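Local structure of 2,3-dihydroxybenzoate-AMP ligase (Mycobacterium smegmatis, 5KEI) at residues D44-S49 against P198-D203; R387-D390 against N394-P397; H479-A484 against P508-A513. The protein is a two-part member of the ANL superfamily of AMP-binding enzymes, joining a large N-terminal AMP-binding region to a smaller C-terminal domain. All blocks are in the same frame, centred on the assembly; numbering follows the deposited sequence.

The three contacts follow one another along the chain, each closing before the next opens, and none touches another. Contact 1 joins two distant loops of the large AMP-binding region through apolar side chains. Contact 2 is a tight chain reversal in the same region, on an edge strand of a four-stranded antiparallel sheet, and is built mostly of polar bonds. Contact 3 belongs to the C-terminal domain, packing a turn against the approach to a helix. The centres of contact 1 and contact 2 lie 40 Å apart, those of contact 1 and contact 3 lie 42 Å apart, and those of contact 2 and contact 3 lie 34 Å apart; the nearest atoms of contact 2 and contact 3 are still about 19 Å apart.

Contact 1. Residues D44-S49 against P198-D203; sequences DQLLDS and PEIAPD
Leu-46 and Pro-202 mark the closest approach of two loop segments, their CA atoms 7.7 Å apart, so side chains have to bridge the gap between the backbones. The segment 44-49 closes with a type I beta turn from Leu-46 to Ser-49, whereas 198-203 runs extended past it. The turn is held through a single carbonyl: Leu-46 O accepts from Ser-49 N at 2.9 Å and from Ser-49 OG at 2.7 Å. The hydroxyl lies in the carbonyl plane, with a C=O...OG angle of 159°, and this double grip ties the base of Leu-46 to the start of helix 49-57.

From there the leucine reaches across, its CG opposite the carbonyl carbon (chi1 -69°), and its two methyls divide the proline between them. CD1 presses on the ring at Pro-202 CD, 3.5 Å away, while CD2 comes alongside the far end of the same residue, 3.7 Å from Pro-202 O and 4.1 Å from Pro-202 CB. The two side chains cross at about a right angle. Ile-200 adds its CD1 to the same methyl, 4.3 Å from Leu-46 CD1, beside the proline.

His-227, on helix 227-240, touches both Leu-46 and Pro-202 and takes a hydrogen bond on ND1 from Leu-47 N. Asp-48 forms a salt bridge with Arg-117.

This surface contact sets the loop leading into helix 49-57 against the loop before strand 207-212, 149 residues on, in the large AMP-binding region. What spans the two segments is van der Waals packing, nearly all between carbons, with 134 Å² buried. So small an apolar patch, with nothing directional across it, probably constrains the relative position of the loops only weakly.

Contact 2. Residues R387-D390 against N394-P397; sequences RIVD and NEVP
Asn-394 meets Asp-390 through both its backbone N and its backbone O, with the two side chains lying side by side. Asn-394 N donates to Asp-390 OD1 at 3.0 Å in an almost straight bond. It arrives from above the carboxylate, 54° out of its plane. The aspartate can receive it because its CG sits between its own backbone N and carbonyl carbon (chi1 57°), folding the carboxylate back over the turn, where OD1 is also bound by Gly-393 N. Asn-394 O takes the return bond from Asp-390 N at 2.9 Å and lies 3.1 Å from Val-389 CA in a CA-H...O contact.

Glu-395 pairs with Val-389 in a single beta bridge, CA to CA 4.6 Å, an antiparallel non-hydrogen-bonded pair. Its side chain starts away from the strand but bends at chi2 and returns: OE2 receives a weak bond from Ile-388 N at 3.4 Å. The other oxygen, OE1, lies at the edge of the Arg-387 guanidinium and makes a long salt bridge to Arg-387 NE, 3.9 Å, with the two flat groups nearly coplanar.

Val-396 N then donates to Ile-388 O at 3.0 Å, completing the pair of backbone bonds that flank the bridge. One methyl of this valine, CG2, packs on Ile-388 CG2 at 3.7 Å, and the other, CG1, rests over the backbone between Val-389 and Asp-390.

This short antiparallel reversal, its turn gathered by the Asp-390 carboxylate, lines one edge of strand 385-389. On the other edge, backbone bonds join Arg-387 and Val-389 to Leu-405 and Glu-403 of strand 402-407. The Ile-388 side chain reaches Val-438 and Arg-440 of strand 432-440, and Arg-387 makes a cation-pi contact with Phe-431.

Contact 3. Residues H479-A484 against P508-A513; sequences HPSVWA and PPVSLA
One methyl of Val-510, CG2, meets two side chains of the turn opposite it, His-479 and Ser-481. It lies 3.9 Å from His-479 CE1, approaching the ring obliquely, and 3.9 Å from Ser-481 OG, with Ser-481 CB close behind at 4.1 Å. The valine's chi1 of 145° is well off a staggered value; in this twisted setting CG2 is the branch that touches the turn.

The histidine is also bound within its own turn, a type I beta turn from His-479 to Val-482. With CG opposite the backbone N (chi1 -161°), the ring turns back so that its ND1 edge faces Ser-481 N, which donates to His-479 ND1 at 3.0 Å. The donor lies in the ring plane, so the bond restrains the ring's rotation and leaves CE1 toward the valine. Val-482 N closes the turn on His-479 O at 3.1 Å. The hydroxyl of Ser-481 stands beside its own backbone N.

Leu-515 of helix 512-521 touches both His-479 and Val-510, and the ring of His-518 meets that of His-479. Just beyond the valine, Ser-511 takes the N-cap position of this helix.

A small van der Waals contact, 112 Å² in all, thus joins the turn leading into strand 482-492, at the edge of the three-stranded sheet of the C-terminal domain, to the segment entering helix 512-521. The bond to ND1 sets the ring so that CE1 is the atom facing Val-510, and the ring's orientation probably depends more on that internal bond than on the methyl it meets.

Contact 1. Residues D44-S49 against P198-D203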
loop_
_atom_site.group_PDB
_atom_site.type_symbol
_atom_site.label_atom_id
_atom_site.label_comp_id
_atom_site.label_asym_id
_atom_site.label_seq_id
_atom_site.Cartn_x
_atom_site.Cartn_y
_atom_site.Cartn_z
ATOM N N ASP A 44 -8.272 -7.805 -18.948
ATOM C CA ASP A 44 -9.387 -6.973 -19.405
ATOM C C ASP A 44 -10.670 -7.074 -18.580
ATOM O O ASP A 44 -11.718 -6.556 -18.995
ATOM C CB ASP A 44 -9.703 -7.307 -20.869
ATOM C CG ASP A 44 -8.498 -7.146 -21.770
ATOM O OD1 ASP A 44 -7.778 -6.127 -21.635
ATOM O OD2 ASP A 44 -8.259 -8.045 -22.600
ATOM N N GLN A 45 -10.598 -7.743 -17.433
ATOM C CA GLN A 45 -11.763 -7.896 -16.576
ATOM C C GLN A 45 -11.691 -7.003 -15.321
ATOM O O GLN A 45 -10.609 -6.780 -14.737
ATOM C CB GLN A 45 -11.933 -9.359 -16.179
ATOM C CG GLN A 45 -12.107 -10.320 -17.368
ATOM C CD GLN A 45 -13.384 -10.059 -18.162
ATOM O OE1 GLN A 45 -14.473 -9.930 -17.590
ATOM N NE2 GLN A 45 -13.254 -9.981 -19.487
ATOM N N LEU A 46 -12.851 -6.484 -14.927
ATOM C CA LEU A 46 -12.948 -5.542 -13.822
ATOM C C LEU A 46 -12.693 -6.252 -12.513
ATOM O O LEU A 46 -12.980 -7.442 -12.406
ATOM C CB LEU A 46 -14.327 -4.877 -13.787
ATOM C CG LEU A 46 -14.732 -3.883 -14.893
ATOM C CD1 LEU A 46 -16.039 -3.233 -14.497
ATOM C CD2 LEU A 46 -13.677 -2.821 -15.173
ATOM N N LEU A 47 -12.204 -5.516 -11.514
ATOM C CA LEU A 47 -11.880 -6.101 -10.222
ATOM C C LEU A 47 -13.051 -6.891 -9.635
ATOM O O LEU A 47 -12.847 -7.987 -9.109
ATOM C CB LEU A 47 -11.426 -5.018 -9.226
ATOM C CG LEU A 47 -10.877 -5.450 -7.859
ATOM C CD1 LEU A 47 -9.938 -6.657 -7.974
ATOM C CD2 LEU A 47 -10.152 -4.283 -7.155
ATOM N N ASP A 48 -14.271 -6.356 -9.716
ATOM C CA ASP A 48 -15.400 -7.018 -9.056
ATOM C C ASP A 48 -15.702 -8.368 -9.697
ATOM O O ASP A 48 -16.457 -9.151 -9.133
ATOM C CB ASP A 48 -16.691 -6.183 -9.091
ATOM C CG ASP A 48 -17.355 -6.157 -10.492
ATOM O OD1 ASP A 48 -16.793 -5.541 -11.424
ATOM O OD2 ASP A 48 -18.429 -6.801 -10.663
ATOM N N SER A 49 -15.140 -8.627 -10.878
ATOM C CA SER A 49 -15.432 -9.864 -11.603
ATOM C C SER A 49 -14.756 -11.048 -10.941
ATOM O O SER A 49 -15.113 -12.207 -11.214
ATOM C CB SER A 49 -14.985 -9.781 -13.065
ATOM O OG SER A 49 -13.581 -9.966 -13.157
ATOM N N PRO A 198 -26.323 -1.100 -10.234
ATOM C CA PRO A 198 -26.064 -0.113 -11.283
ATOM C C PRO A 198 -25.269 -0.708 -12.434
ATOM O O PRO A 198 -24.480 -1.635 -12.240
ATOM C CB PRO A 198 -25.273 0.977 -10.551
ATOM C CG PRO A 198 -24.621 0.269 -9.411
ATOM C CD PRO A 198 -25.538 -0.850 -9.010
ATOM N N GLU A 199 -25.503 -0.190 -13.630
ATOM C CA GLU A 199 -24.738 -0.601 -14.796
ATOM C C GLU A 199 -23.549 0.333 -14.976
ATOM O O GLU A 199 -23.719 1.530 -15.211
ATOM C CB GLU A 199 -25.620 -0.607 -16.047
ATOM C CG GLU A 199 -24.946 -1.217 -17.275
ATOM C CD GLU A 199 -25.868 -2.139 -18.061
ATOM O OE1 GLU A 199 -26.250 -1.781 -19.198
ATOM O OE2 GLU A 199 -26.211 -3.225 -17.538
ATOM N N ILE A 200 -22.345 -0.212 -14.836
ATOM C CA ILE A 200 -21.125 0.584 -14.948
ATOM C C ILE A 200 -20.267 0.046 -16.079
ATOM O O ILE A 200 -20.460 -1.074 -16.527
ATOM C CB ILE A 200 -20.281 0.575 -13.630
ATOM C CG1 ILE A 200 -19.725 -0.830 -13.357
ATOM C CG2 ILE A 200 -21.094 1.101 -12.436
ATOM C CD1 ILE A 200 -18.761 -0.906 -12.177
ATOM N N ALA A 201 -19.311 0.842 -16.533
ATOM C CA ALA A 201 -18.324 0.331 -17.468
ATOM C C ALA A 201 -16.998 1.081 -17.359
ATOM O O ALA A 201 -16.589 1.759 -18.315
ATOM C CB ALA A 201 -18.858 0.397 -18.883
ATOM N N PRO A 202 -16.312 0.948 -16.202
ATOM C CA PRO A 202 -15.000 1.581 -16.010
ATOM C C PRO A 202 -13.988 1.072 -17.024
ATOM O O PRO A 202 -14.141 -0.027 -17.564
ATOM C CB PRO A 202 -14.593 1.153 -14.595
ATOM C CG PRO A 202 -15.838 0.681 -13.942
ATOM C CD PRO A 202 -16.693 0.126 -15.042
ATOM N N ASP A 203 -12.977 1.885 -17.294
ATOM C CA ASP A 203 -11.823 1.453 -18.062
ATOM C C ASP A 203 -11.011 0.533 -17.158
ATOM O O ASP A 203 -10.640 0.933 -16.059
ATOM C CB ASP A 203 -11.014 2.665 -18.504
ATOM C CG ASP A 203 -9.882 2.318 -19.419
ATOM O OD1 ASP A 203 -9.568 1.121 -19.572
ATOM O OD2 ASP A 203 -9.283 3.265 -19.976
#

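Contact 2. Residues R387-D390 against N394-P397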
loop_
_atom_site.group_PDB
_atom_site.type_symbol
_atom_site.label_atom_id
_atom_site.label_comp_id
_atom_site.label_asym_id
_atom_site.label_seq_id
_atom_site.Cartn_x
_atom_site.Cartn_y
_atom_site.Cartn_z
ATOM N N ARG A 387 16.104 -2.296 -10.881
ATOM C CA ARG A 387 17.421 -1.700 -10.925
ATOM C C ARG A 387 17.919 -1.498 -9.495
ATOM O O ARG A 387 17.178 -1.053 -8.626
ATOM C CB ARG A 387 17.388 -0.376 -11.689
ATOM C CG ARG A 387 17.032 -0.520 -13.159
ATOM C CD ARG A 387 16.676 0.833 -13.775
ATOM N NE ARG A 387 17.801 1.768 -13.741
ATOM C CZ ARG A 387 17.719 3.050 -14.083
ATOM N NH1 ARG A 387 16.556 3.556 -14.484
ATOM N NH2 ARG A 387 18.798 3.825 -14.015
ATOM N N ILE A 388 19.164 -1.876 -9.250
ATOM C CA ILE A 388 19.812 -1.595 -7.988
ATOM C C ILE A 388 20.918 -0.579 -8.281
ATOM O O ILE A 388 21.901 -0.894 -8.965
ATOM C CB ILE A 388 20.366 -2.873 -7.340
ATOM C CG1 ILE A 388 19.246 -3.913 -7.199
ATOM C CG2 ILE A 388 20.970 -2.555 -5.988
ATOM C CD1 ILE A 388 19.637 -5.168 -6.440
ATOM N N VAL A 389 20.741 0.652 -7.801
ATOM C CA VAL A 389 21.620 1.748 -8.224
ATOM C C VAL A 389 22.400 2.389 -7.078
ATOM O O VAL A 389 22.050 2.244 -5.910
ATOM C CB VAL A 389 20.825 2.872 -8.967
ATOM C CG1 VAL A 389 20.020 2.289 -10.113
ATOM C CG2 VAL A 389 19.927 3.635 -8.009
ATOM N N ASP A 390 23.466 3.101 -7.425
ATOM C CA ASP A 390 24.240 3.838 -6.432
ATOM C C ASP A 390 23.747 5.269 -6.292
ATOM O O ASP A 390 22.742 5.659 -6.886
ATOM C CB ASP A 390 25.731 3.826 -6.782
ATOM C CG ASP A 390 26.021 4.381 -8.164
ATOM O OD1 ASP A 390 25.514 5.472 -8.504
ATOM O OD2 ASP A 390 26.756 3.707 -8.923
ATOM N N ASN A 394 23.871 4.981 -10.924
ATOM C CA ASN A 394 24.365 3.946 -11.828
ATOM C C ASN A 394 24.060 2.528 -11.358
ATOM O O ASN A 394 23.922 2.277 -10.167
ATOM C CB ASN A 394 25.870 4.104 -12.014
ATOM C CG ASN A 394 26.223 5.276 -12.900
ATOM O OD1 ASN A 394 26.936 6.191 -12.478
ATOM N ND2 ASN A 394 25.732 5.252 -14.141
ATOM N N GLU A 395 23.977 1.595 -12.297
ATOM C CA GLU A 395 23.747 0.203 -11.949
ATOM C C GLU A 395 24.939 -0.343 -11.159
ATOM O O GLU A 395 26.068 -0.363 -11.661
ATOM C CB GLU A 395 23.506 -0.629 -13.213
ATOM C CG GLU A 395 22.737 -1.931 -12.978
ATOM C CD GLU A 395 21.267 -1.693 -12.653
ATOM O OE1 GLU A 395 20.810 -0.539 -12.822
ATOM O OE2 GLU A 395 20.572 -2.650 -12.229
ATOM N N VAL A 396 24.692 -0.769 -9.920
ATOM C CA VAL A 396 25.765 -1.288 -9.074
ATOM C C VAL A 396 26.244 -2.630 -9.606
ATOM O O VAL A 396 25.513 -3.305 -10.335
ATOM C CB VAL A 396 25.342 -1.463 -7.580
ATOM C CG1 VAL A 396 24.748 -0.179 -7.025
ATOM C CG2 VAL A 396 24.406 -2.661 -7.403
ATOM N N PRO A 397 27.491 -3.002 -9.267
ATOM C CA PRO A 397 27.991 -4.340 -9.599
ATOM C C PRO A 397 27.144 -5.437 -8.950
ATOM O O PRO A 397 26.720 -5.299 -7.799
ATOM C CB PRO A 397 29.418 -4.335 -9.030
ATOM C CG PRO A 397 29.811 -2.889 -8.981
ATOM C CD PRO A 397 28.544 -2.143 -8.690
#

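Contact 3. Residues H479-A484 against P508-A513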
loop_
_atom_site.group_PDB
_atom_site.type_symbol
_atom_site.label_atom_id
_atom_site.label_comp_id
_atom_site.label_asym_id
_atom_site.label_seq_id
_atom_site.Cartn_x
_atom_site.Cartn_y
_atom_site.Cartn_z
ATOM N N HIS A 479 4.251 22.271 3.322
ATOM C CA HIS A 479 3.917 23.677 3.119
ATOM C C HIS A 479 3.404 23.868 1.686
ATOM O O HIS A 479 4.021 23.382 0.716
ATOM C CB HIS A 479 5.145 24.545 3.385
ATOM C CG HIS A 479 4.849 25.984 3.656
ATOM N ND1 HIS A 479 4.407 26.854 2.682
ATOM C CD2 HIS A 479 4.979 26.723 4.786
ATOM C CE1 HIS A 479 4.254 28.059 3.204
ATOM N NE2 HIS A 479 4.600 28.008 4.479
ATOM N N PRO A 480 2.261 24.562 1.544
ATOM C CA PRO A 480 1.639 24.840 0.239
ATOM C C PRO A 480 2.513 25.701 -0.676
ATOM O O PRO A 480 2.313 25.705 -1.889
ATOM C CB PRO A 480 0.350 25.580 0.613
ATOM C CG PRO A 480 0.615 26.141 1.978
ATOM C CD PRO A 480 1.477 25.120 2.658
ATOM N N SER A 481 3.471 26.418 -0.104
ATOM C CA SER A 481 4.362 27.248 -0.908
ATOM C C SER A 481 5.608 26.496 -1.362
ATOM O O SER A 481 6.265 26.908 -2.312
ATOM C CB SER A 481 4.762 28.511 -0.138
ATOM O OG SER A 481 3.644 29.373 0.045
ATOM N N VAL A 482 5.928 25.395 -0.691
ATOM C CA VAL A 482 7.074 24.579 -1.083
ATOM C C VAL A 482 6.669 23.480 -2.075
ATOM O O VAL A 482 5.982 22.499 -1.719
ATOM C CB VAL A 482 7.752 23.927 0.134
ATOM C CG1 VAL A 482 8.998 23.165 -0.302
ATOM C CG2 VAL A 482 8.096 24.974 1.181
ATOM N N TRP A 483 7.091 23.663 -3.324
ATOM C CA TRP A 483 6.853 22.674 -4.360
ATOM C C TRP A 483 7.820 21.508 -4.222
ATOM O O TRP A 483 7.390 20.389 -3.992
ATOM C CB TRP A 483 6.983 23.289 -5.751
ATOM C CG TRP A 483 6.665 22.289 -6.833
ATOM C CD1 TRP A 483 7.559 21.640 -7.644
ATOM C CD2 TRP A 483 5.366 21.811 -7.203
ATOM N NE1 TRP A 483 6.891 20.791 -8.497
ATOM C CE2 TRP A 483 5.540 20.882 -8.251
ATOM C CE3 TRP A 483 4.066 22.085 -6.759
ATOM C CZ2 TRP A 483 4.468 20.226 -8.864
ATOM C CZ3 TRP A 483 3.004 21.437 -7.367
ATOM C CH2 TRP A 483 3.212 20.517 -8.403
ATOM N N ALA A 484 9.116 21.785 -4.395
ATOM C CA ALA A 484 10.200 20.817 -4.183
ATOM C C ALA A 484 11.143 21.342 -3.090
ATOM O O ALA A 484 11.218 22.550 -2.872
ATOM C CB ALA A 484 10.966 20.572 -5.475
ATOM N N PRO A 508 4.455 33.111 -4.277
ATOM C CA PRO A 508 5.488 34.022 -3.772
ATOM C C PRO A 508 6.310 33.350 -2.675
ATOM O O PRO A 508 5.744 32.585 -1.887
ATOM C CB PRO A 508 4.681 35.207 -3.216
ATOM C CG PRO A 508 3.324 35.085 -3.832
ATOM C CD PRO A 508 3.100 33.610 -3.988
ATOM N N PRO A 509 7.627 33.624 -2.626
ATOM C CA PRO A 509 8.458 32.916 -1.654
ATOM C C PRO A 509 8.087 33.240 -0.212
ATOM O O PRO A 509 7.361 34.190 0.079
ATOM C CB PRO A 509 9.876 33.391 -1.990
ATOM C CG PRO A 509 9.695 34.657 -2.716
ATOM C CD PRO A 509 8.425 34.517 -3.480
ATOM N N VAL A 510 8.586 32.405 0.684
ATOM C CA VAL A 510 8.273 32.480 2.095
ATOM C C VAL A 510 9.598 32.622 2.834
ATOM O O VAL A 510 10.598 32.057 2.409
ATOM C CB VAL A 510 7.470 31.225 2.529
ATOM C CG1 VAL A 510 7.814 30.786 3.926
ATOM C CG2 VAL A 510 5.966 31.470 2.369
ATOM N N SER A 511 9.623 33.401 3.911
ATOM C CA SER A 511 10.866 33.618 4.654
ATOM C C SER A 511 11.233 32.413 5.517
ATOM O O SER A 511 10.382 31.579 5.821
ATOM C CB SER A 511 10.756 34.861 5.534
ATOM O OG SER A 511 9.913 34.618 6.646
ATOM N N LEU A 512 12.498 32.337 5.916
ATOM C CA LEU A 512 12.968 31.233 6.737
ATOM C C LEU A 512 12.172 31.165 8.034
ATOM O O LEU A 512 11.864 30.083 8.530
ATOM C CB LEU A 512 14.460 31.380 7.037
ATOM C CG LEU A 512 15.133 30.252 7.835
ATOM C CD1 LEU A 512 15.278 28.993 6.977
ATOM C CD2 LEU A 512 16.488 30.676 8.417
ATOM N N ALA A 513 11.821 32.324 8.576
ATOM C CA ALA A 513 11.126 32.354 9.852
ATOM C C ALA A 513 9.721 31.791 9.714
ATOM O O ALA A 513 9.198 31.179 10.638
ATOM C CB ALA A 513 11.086 33.762 10.410
#